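Local coordinates for probable dipeptidase (Pseudomonas aeruginosa, PDB 3B40), which probably hydrolyses dipeptides as a metal-dependent enzyme of the membrane dipeptidase (M19) family, which is built on a TIM barrel, at residues 30-43 / 97-109. The protein carries 11 engineered substitutions. Residues are numbered along the deposited sequence; the frame is centred on the assembly and turned at random.
Sequences TVPLDFGTTGNEVD and IRYKILTGMVRDF. Engineered in segment 30-43: Val31 (natural residue Ile), Leu33 (natural residue Pro), Thr38 (natural residue Glu), Val42 (natural residue Phe).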
ATOM      1  N   THR A  30      -6.831  -3.139   0.418  1.00 14.61           N
ATOM      2  CA  THR A  30      -6.727  -4.501   0.898  1.00 15.60           C
ATOM      3  C   THR A  30      -8.034  -5.202   0.655  1.00 15.43           C
ATOM      4  O   THR A  30      -9.113  -4.597   0.785  1.00 15.34           O
ATOM      5  CB  THR A  30      -6.370  -4.529   2.406  1.00 15.56           C
ATOM      6  OG1 THR A  30      -5.030  -4.104   2.550  1.00 17.64           O
ATOM      7  CG2 THR A  30      -6.523  -5.928   3.026  1.00 16.73           C
ATOM      8  N   VAL A  31      -7.936  -6.475   0.285  1.00 16.36           N
ATOM      9  CA  VAL A  31      -9.107  -7.377   0.201  1.00 16.85           C
ATOM     10  C   VAL A  31      -9.283  -8.091   1.564  1.00 18.27           C
ATOM     11  O   VAL A  31      -8.411  -8.884   1.967  1.00 17.80           O
ATOM     12  CB  VAL A  31      -8.899  -8.456  -0.917  1.00 18.05           C
ATOM     13  CG1 VAL A  31     -10.168  -9.340  -1.102  1.00 17.61           C
ATOM     14  CG2 VAL A  31      -8.454  -7.831  -2.236  1.00 15.39           C
ATOM     15  N   PRO A  32     -10.411  -7.814   2.280  1.00 19.03           N
ATOM     16  CA  PRO A  32     -10.770  -8.501   3.533  1.00 19.12           C
ATOM     17  C   PRO A  32     -11.050  -9.963   3.224  1.00 18.86           C
ATOM     18  O   PRO A  32     -11.678 -10.274   2.197  1.00 18.67           O
ATOM     19  CB  PRO A  32     -12.074  -7.790   3.966  1.00 19.35           C
ATOM     20  CG  PRO A  32     -12.046  -6.458   3.228  1.00 19.50           C
ATOM     21  CD  PRO A  32     -11.437  -6.829   1.899  1.00 19.45           C
ATOM     22  N   LEU A  33     -10.588 -10.864   4.078  1.00 18.84           N
ATOM     23  CA  LEU A  33     -10.768 -12.290   3.795  1.00 18.64           C
ATOM     24  C   LEU A  33     -12.248 -12.741   3.681  1.00 18.59           C
ATOM     25  O   LEU A  33     -12.543 -13.780   3.110  1.00 17.73           O
ATOM     26  CB  LEU A  33     -10.021 -13.131   4.840  1.00 18.47           C
ATOM     27  CG  LEU A  33      -8.509 -13.031   4.650  1.00 18.54           C
ATOM     28  CD1 LEU A  33      -7.744 -13.382   5.944  1.00 18.20           C
ATOM     29  CD2 LEU A  33      -8.098 -13.923   3.478  1.00 17.31           C
ATOM     30  N   ASP A  34     -13.161 -11.962   4.233  1.00 18.89           N
ATOM     31  CA  ASP A  34     -14.590 -12.297   4.162  1.00 20.68           C
ATOM     32  C   ASP A  34     -15.343 -11.430   3.147  1.00 20.18           C
ATOM     33  O   ASP A  34     -16.563 -11.337   3.178  1.00 20.11           O
ATOM     34  CB  ASP A  34     -15.226 -12.195   5.564  1.00 20.46           C
ATOM     35  CG  ASP A  34     -15.263 -10.760   6.089  1.00 23.06           C
ATOM     36  OD1 ASP A  34     -14.670  -9.869   5.434  1.00 22.35           O
ATOM     37  OD2 ASP A  34     -15.883 -10.524   7.161  1.00 25.91           O
ATOM     38  N   PHE A  35     -14.605 -10.774   2.257  1.00 20.84           N
ATOM     39  CA  PHE A  35     -15.202  -9.865   1.296  1.00 20.74           C
ATOM     40  C   PHE A  35     -16.044 -10.709   0.340  1.00 22.08           C
ATOM     41  O   PHE A  35     -15.590 -11.747  -0.130  1.00 21.20           O
ATOM     42  CB  PHE A  35     -14.085  -9.147   0.527  1.00 21.13           C
ATOM     43  CG  PHE A  35     -14.549  -7.984  -0.299  1.00 18.66           C
ATOM     44  CD1 PHE A  35     -15.406  -7.021   0.233  1.00 19.21           C
ATOM     45  CD2 PHE A  35     -14.061  -7.817  -1.588  1.00 16.98           C
ATOM     46  CE1 PHE A  35     -15.806  -5.933  -0.535  1.00 20.54           C
ATOM     47  CE2 PHE A  35     -14.442  -6.733  -2.355  1.00 21.23           C
ATOM     48  CZ  PHE A  35     -15.323  -5.783  -1.825  1.00 18.97           C
ATOM     49  N   GLY A  36     -17.275 -10.272   0.088  1.00 22.46           N
ATOM     50  CA  GLY A  36     -18.203 -11.019  -0.740  1.00 24.56           C
ATOM     51  C   GLY A  36     -19.085 -11.998   0.028  1.00 25.72           C
ATOM     52  O   GLY A  36     -19.831 -12.752  -0.589  1.00 26.20           O
ATOM     53  N   THR A  37     -18.999 -11.996   1.361  1.00 26.02           N
ATOM     54  CA  THR A  37     -19.811 -12.896   2.200  1.00 25.68           C
ATOM     55  C   THR A  37     -20.966 -12.105   2.778  1.00 25.97           C
ATOM     56  O   THR A  37     -21.023 -10.869   2.639  1.00 25.79           O
ATOM     57  CB  THR A  37     -19.016 -13.532   3.373  1.00 25.29           C
ATOM     58  OG1 THR A  37     -18.574 -12.510   4.281  1.00 25.64           O
ATOM     59  CG2 THR A  37     -17.826 -14.297   2.869  1.00 25.91           C
ATOM     60  N   THR A  38     -21.898 -12.812   3.422  1.00 26.70           N
ATOM     61  CA  THR A  38     -23.041 -12.172   4.078  1.00 26.81           C
ATOM     62  C   THR A  38     -22.539 -11.186   5.116  1.00 26.88           C
ATOM     63  O   THR A  38     -21.722 -11.547   5.972  1.00 27.37           O
ATOM     64  CB  THR A  38     -23.944 -13.222   4.744  1.00 27.07           C
ATOM     65  OG1 THR A  38     -24.298 -14.204   3.764  1.00 28.32           O
ATOM     66  CG2 THR A  38     -25.219 -12.594   5.288  1.00 27.66           C
ATOM     67  N   GLY A  39     -23.028  -9.950   5.041  1.00 26.87           N
ATOM     68  CA  GLY A  39     -22.568  -8.886   5.933  1.00 27.20           C
ATOM     69  C   GLY A  39     -21.509  -8.021   5.271  1.00 27.01           C
ATOM     70  O   GLY A  39     -21.263  -6.888   5.697  1.00 27.93           O
ATOM     71  N   ASN A  40     -20.896  -8.548   4.213  1.00 27.07           N
ATOM     72  CA  ASN A  40     -19.792  -7.869   3.526  1.00 26.20           C
ATOM     73  C   ASN A  40     -19.785  -8.126   2.009  1.00 26.77           C
ATOM     74  O   ASN A  40     -18.762  -8.505   1.432  1.00 26.32           O
ATOM     75  CB  ASN A  40     -18.458  -8.284   4.169  1.00 25.82           C
ATOM     76  CG  ASN A  40     -17.310  -7.306   3.844  1.00 23.37           C
ATOM     77  OD1 ASN A  40     -17.548  -6.152   3.445  1.00 19.73           O
ATOM     78  ND2 ASN A  40     -16.065  -7.766   4.022  1.00 16.58           N
ATOM     79  N   GLU A  41     -20.933  -7.907   1.368  1.00 26.71           N
ATOM     80  CA  GLU A  41     -21.087  -8.155  -0.077  1.00 27.39           C
ATOM     81  C   GLU A  41     -20.419  -7.070  -0.911  1.00 27.09           C
ATOM     82  O   GLU A  41     -20.352  -5.902  -0.503  1.00 26.77           O
ATOM     83  CB  GLU A  41     -22.573  -8.255  -0.480  1.00 27.49           C
ATOM     84  CG  GLU A  41     -23.394  -9.334   0.257  1.00 30.63           C
ATOM     85  CD  GLU A  41     -23.967  -8.841   1.587  1.00 34.57           C
ATOM     86  OE1 GLU A  41     -23.617  -7.711   2.025  1.00 36.51           O
ATOM     87  OE2 GLU A  41     -24.768  -9.584   2.205  1.00 36.76           O
ATOM     88  N   VAL A  42     -19.944  -7.453  -2.092  1.00 26.84           N
ATOM     89  CA  VAL A  42     -19.200  -6.524  -2.944  1.00 26.70           C
ATOM     90  C   VAL A  42     -20.118  -5.514  -3.646  1.00 27.42           C
ATOM     91  O   VAL A  42     -19.691  -4.408  -3.981  1.00 27.94           O
ATOM     92  CB  VAL A  42     -18.306  -7.259  -3.974  1.00 26.84           C
ATOM     93  CG1 VAL A  42     -17.623  -8.459  -3.337  1.00 26.30           C
ATOM     94  CG2 VAL A  42     -19.066  -7.684  -5.162  1.00 24.72           C
ATOM     95  N   ASP A  43     -21.376  -5.890  -3.839  1.00 27.06           N
ATOM     96  CA  ASP A  43     -22.318  -5.032  -4.580  1.00 28.06           C
ATOM     97  C   ASP A  43     -23.276  -4.277  -3.648  1.00 28.01           C
ATOM     98  O   ASP A  43     -24.333  -3.839  -4.075  1.00 28.26           O
ATOM     99  CB  ASP A  43     -23.096  -5.864  -5.595  1.00 27.40           C
ATOM    100  CG  ASP A  43     -24.038  -6.876  -4.926  1.00 27.64           C
ATOM    101  OD1 ASP A  43     -23.673  -7.445  -3.874  1.00 26.09           O
ATOM    102  OD2 ASP A  43     -25.148  -7.089  -5.464  1.00 26.85           O
ATOM    103  N   ILE A  97      -7.432 -17.554  -0.934  1.00 17.70           N
ATOM    104  CA  ILE A  97      -8.707 -16.944  -0.605  1.00 17.81           C
ATOM    105  C   ILE A  97      -8.883 -15.637  -1.363  1.00 18.00           C
ATOM    106  O   ILE A  97      -9.922 -15.424  -2.001  1.00 17.51           O
ATOM    107  CB  ILE A  97      -8.873 -16.762   0.933  1.00 18.34           C
ATOM    108  CG1 ILE A  97      -9.009 -18.157   1.588  1.00 18.53           C
ATOM    109  CG2 ILE A  97     -10.101 -15.854   1.262  1.00 18.12           C
ATOM    110  CD1 ILE A  97      -9.058 -18.150   3.062  1.00 22.02           C
ATOM    111  N   ARG A  98      -7.864 -14.777  -1.321  1.00 18.24           N
ATOM    112  CA  ARG A  98      -7.950 -13.463  -1.984  1.00 18.30           C
ATOM    113  C   ARG A  98      -8.101 -13.587  -3.502  1.00 19.23           C
ATOM    114  O   ARG A  98      -8.901 -12.862  -4.124  1.00 18.49           O
ATOM    115  CB  ARG A  98      -6.805 -12.553  -1.538  1.00 18.12           C
ATOM    116  CG  ARG A  98      -7.064 -12.016  -0.128  1.00 16.60           C
ATOM    117  CD  ARG A  98      -5.907 -11.247   0.447  1.00 15.96           C
ATOM    118  NE  ARG A  98      -6.352 -10.442   1.576  1.00 14.98           N
ATOM    119  CZ  ARG A  98      -5.935 -10.609   2.830  1.00 19.37           C
ATOM    120  NH1 ARG A  98      -6.422  -9.832   3.786  1.00 16.49           N
ATOM    121  NH2 ARG A  98      -5.040 -11.562   3.129  1.00 17.55           N
ATOM    122  N   TYR A  99      -7.396 -14.559  -4.084  1.00 19.49           N
ATOM    123  CA  TYR A  99      -7.555 -14.883  -5.508  1.00 20.13           C
ATOM    124  C   TYR A  99      -8.977 -15.330  -5.864  1.00 19.92           C
ATOM    125  O   TYR A  99      -9.527 -14.934  -6.888  1.00 20.35           O
ATOM    126  CB  TYR A  99      -6.552 -15.977  -5.926  1.00 21.53           C
ATOM    127  CG  TYR A  99      -6.595 -16.269  -7.409  1.00 22.41           C
ATOM    128  CD1 TYR A  99      -5.970 -15.418  -8.318  1.00 23.50           C
ATOM    129  CD2 TYR A  99      -7.262 -17.388  -7.903  1.00 23.32           C
ATOM    130  CE1 TYR A  99      -6.000 -15.679  -9.685  1.00 24.73           C
ATOM    131  CE2 TYR A  99      -7.308 -17.649  -9.289  1.00 24.45           C
ATOM    132  CZ  TYR A  99      -6.679 -16.784 -10.155  1.00 23.95           C
ATOM    133  OH  TYR A  99      -6.702 -17.019 -11.505  1.00 27.36           O
ATOM    134  N   LYS A 100      -9.566 -16.177  -5.031  1.00 19.96           N
ATOM    135  CA  LYS A 100     -10.925 -16.646  -5.291  1.00 20.50           C
ATOM    136  C   LYS A 100     -11.946 -15.514  -5.162  1.00 19.35           C
ATOM    137  O   LYS A 100     -12.926 -15.475  -5.906  1.00 18.41           O
ATOM    138  CB  LYS A 100     -11.297 -17.790  -4.357  1.00 21.16           C
ATOM    139  CG  LYS A 100     -10.845 -19.166  -4.847  1.00 25.25           C
ATOM    140  CD  LYS A 100     -11.085 -20.217  -3.754  1.00 30.40           C
ATOM    141  CE  LYS A 100     -12.594 -20.427  -3.458  1.00 33.10           C
ATOM    142  NZ  LYS A 100     -13.157 -21.672  -4.062  1.00 35.61           N
ATOM    143  N   ILE A 101     -11.713 -14.596  -4.224  1.00 18.30           N
ATOM    144  CA  ILE A 101     -12.572 -13.400  -4.089  1.00 18.66           C
ATOM    145  C   ILE A 101     -12.600 -12.547  -5.377  1.00 18.93           C
ATOM    146  O   ILE A 101     -13.686 -12.148  -5.877  1.00 19.69           O
ATOM    147  CB  ILE A 101     -12.162 -12.535  -2.860  1.00 18.69           C
ATOM    148  CG1 ILE A 101     -12.479 -13.275  -1.552  1.00 18.65           C
ATOM    149  CG2 ILE A 101     -12.865 -11.117  -2.886  1.00 18.32           C
ATOM    150  CD1 ILE A 101     -12.012 -12.513  -0.273  1.00 18.42           C
ATOM    151  N   LEU A 102     -11.414 -12.292  -5.919  1.00 18.64           N
ATOM    152  CA  LEU A 102     -11.233 -11.412  -7.077  1.00 19.18           C
ATOM    153  C   LEU A 102     -11.799 -11.996  -8.355  1.00 19.23           C
ATOM    154  O   LEU A 102     -12.547 -11.339  -9.071  1.00 20.34           O
ATOM    155  CB  LEU A 102      -9.750 -11.049  -7.269  1.00 18.24           C
ATOM    156  CG  LEU A 102      -9.107 -10.207  -6.148  1.00 20.28           C
ATOM    157  CD1 LEU A 102      -7.623 -10.014  -6.391  1.00 19.19           C
ATOM    158  CD2 LEU A 102      -9.813  -8.839  -6.067  1.00 17.41           C
ATOM    159  N   THR A 103     -11.445 -13.232  -8.663  1.00 20.41           N
ATOM    160  CA  THR A 103     -11.994 -13.857  -9.863  1.00 20.75           C
ATOM    161  C   THR A 103     -13.493 -14.116  -9.662  1.00 20.84           C
ATOM    162  O   THR A 103     -14.273 -14.142 -10.627  1.00 20.84           O
ATOM    163  CB  THR A 103     -11.257 -15.155 -10.203  1.00 20.89           C
ATOM    164  OG1 THR A 103     -11.306 -16.032  -9.086  1.00 20.68           O
ATOM    165  CG2 THR A 103      -9.788 -14.882 -10.547  1.00 22.77           C
ATOM    166  N   GLY A 104     -13.895 -14.310  -8.409  1.00 20.44           N
ATOM    167  CA  GLY A 104     -15.298 -14.535  -8.101  1.00 21.14           C
ATOM    168  C   GLY A 104     -16.161 -13.294  -8.306  1.00 21.50           C
ATOM    169  O   GLY A 104     -17.335 -13.425  -8.634  1.00 22.77           O
ATOM    170  N   MET A 105     -15.585 -12.099  -8.108  1.00 20.61           N
ATOM    171  CA  MET A 105     -16.277 -10.818  -8.301  1.00 20.12           C
ATOM    172  C   MET A 105     -16.591 -10.637  -9.773  1.00 20.54           C
ATOM    173  O   MET A 105     -17.665 -10.183 -10.111  1.00 21.00           O
ATOM    174  CB  MET A 105     -15.437  -9.594  -7.816  1.00 19.65           C
ATOM    175  CG  MET A 105     -15.215  -9.485  -6.305  1.00 21.57           C
ATOM    176  SD  MET A 105     -13.981  -8.240  -5.759  1.00 18.12           S
ATOM    177  CE  MET A 105     -14.842  -6.748  -6.219  1.00 16.40           C
ATOM    178  N   VAL A 106     -15.645 -11.004 -10.634  1.00 21.35           N
ATOM    179  CA  VAL A 106     -15.804 -10.946 -12.089  1.00 22.04           C
ATOM    180  C   VAL A 106     -16.799 -12.007 -12.567  1.00 23.14           C
ATOM    181  O   VAL A 106     -17.616 -11.748 -13.463  1.00 23.22           O
ATOM    182  CB  VAL A 106     -14.446 -11.161 -12.809  1.00 22.10           C
ATOM    183  CG1 VAL A 106     -14.634 -11.179 -14.331  1.00 22.27           C
ATOM    184  CG2 VAL A 106     -13.435 -10.081 -12.401  1.00 20.90           C
ATOM    185  N   ARG A 107     -16.740 -13.192 -11.964  1.00 23.81           N
ATOM    186  CA  ARG A 107     -17.712 -14.250 -12.273  1.00 25.42           C
ATOM    187  C   ARG A 107     -19.154 -13.829 -11.941  1.00 25.43           C
ATOM    188  O   ARG A 107     -20.048 -13.963 -12.777  1.00 25.82           O
ATOM    189  CB  ARG A 107     -17.370 -15.536 -11.531  1.00 24.82           C
ATOM    190  CG  ARG A 107     -18.255 -16.725 -11.943  1.00 27.53           C
ATOM    191  CD  ARG A 107     -17.976 -17.987 -11.116  1.00 26.80           C
ATOM    192  NE  ARG A 107     -18.200 -17.765  -9.688  1.00 33.05           N
ATOM    193  CZ  ARG A 107     -17.239 -17.819  -8.766  1.00 35.30           C
ATOM    194  NH1 ARG A 107     -15.989 -18.098  -9.128  1.00 35.51           N
ATOM    195  NH2 ARG A 107     -17.524 -17.592  -7.485  1.00 36.12           N
ATOM    196  N   ASP A 108     -19.366 -13.325 -10.729  1.00 25.67           N
ATOM    197  CA  ASP A 108     -20.696 -12.965 -10.252  1.00 26.01           C
ATOM    198  C   ASP A 108     -21.211 -11.648 -10.799  1.00 26.37           C
ATOM    199  O   ASP A 108     -22.436 -11.471 -10.941  1.00 26.73           O
ATOM    200  CB  ASP A 108     -20.719 -12.900  -8.727  1.00 26.40           C
ATOM    201  CG  ASP A 108     -20.374 -14.226  -8.077  1.00 28.28           C
ATOM    202  OD1 ASP A 108     -20.256 -15.239  -8.796  1.00 27.95           O
ATOM    203  OD2 ASP A 108     -20.223 -14.250  -6.836  1.00 31.78           O
ATOM    204  N   PHE A 109     -20.297 -10.729 -11.120  1.00 25.49           N
ATOM    205  CA  PHE A 109     -20.686  -9.375 -11.543  1.00 25.14           C
ATOM    206  C   PHE A 109     -20.041  -8.932 -12.865  1.00 24.65           C
ATOM    207  O   PHE A 109     -19.366  -7.907 -12.889  1.00 25.24           O
ATOM    208  CB  PHE A 109     -20.341  -8.390 -10.411  1.00 25.53           C
ATOM    209  CG  PHE A 109     -21.008  -8.727  -9.117  1.00 24.93           C
ATOM    210  CD1 PHE A 109     -22.315  -8.328  -8.881  1.00 25.96           C
ATOM    211  CD2 PHE A 109     -20.360  -9.493  -8.153  1.00 24.53           C
ATOM    212  CE1 PHE A 109     -22.964  -8.684  -7.694  1.00 26.04           C
ATOM    213  CE2 PHE A 109     -20.997  -9.835  -6.964  1.00 24.62           C
ATOM    214  CZ  PHE A 109     -22.296  -9.430  -6.735  1.00 25.28           C
TER
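The carbonyl oxygen of engineered Val31 is gripped side-on by the guanidinium of Arg98, which offers it two nitrogens: NE lies 2.6 Å from Val31 O and NH1 2.9 Å from it. The oxygen sits near the guanidinium plane, yet because both N-H groups share one acceptor neither bond is straight, with angles at hydrogen of 146° and 133°. Arginine suits this buried place because its chain, extended from CG to NE, spans the gap and still has NH2 to give to Phe68 O on strand 62-68. Leu33, an engineered residue, places CG 3.8 Å above the guanidinium plane, toward its rim, and sets CD2 against Ile97 CG2.

One turn on, beta-branched Ile101 has two arms to offer. Its CG2 meets Val31 CG1 tip to tip, while CD1 rests by Pro32 O. With CG of Phe35 anti to the backbone N (chi1 -168°), its ring edge lies beside Ile101 CG2, 3.7 Å from CD2. The flexible Met105 chain, bent at chi3, brings SD into an oblique Met-aromatic contact, 3.8 Å from Phe35 CE2. Engineered Val42 lies over one face of that ring, toward its rim, with CG1 and presses CG2 to Phe109 CE2, 3.4 Å away. Just past the helix end, the flat Phe109 ring also packs obliquely against the Asp43 carboxylate.

The loop following strand 25-29 is thus laid along helix 87-108 of the barrel. A charged group holds a backbone carbonyl at one end and mostly apolar packing continues to Asp43, which probably helps to fix the loop's place, and the buried guanidinium ties loop, helix and strand 62-68 together.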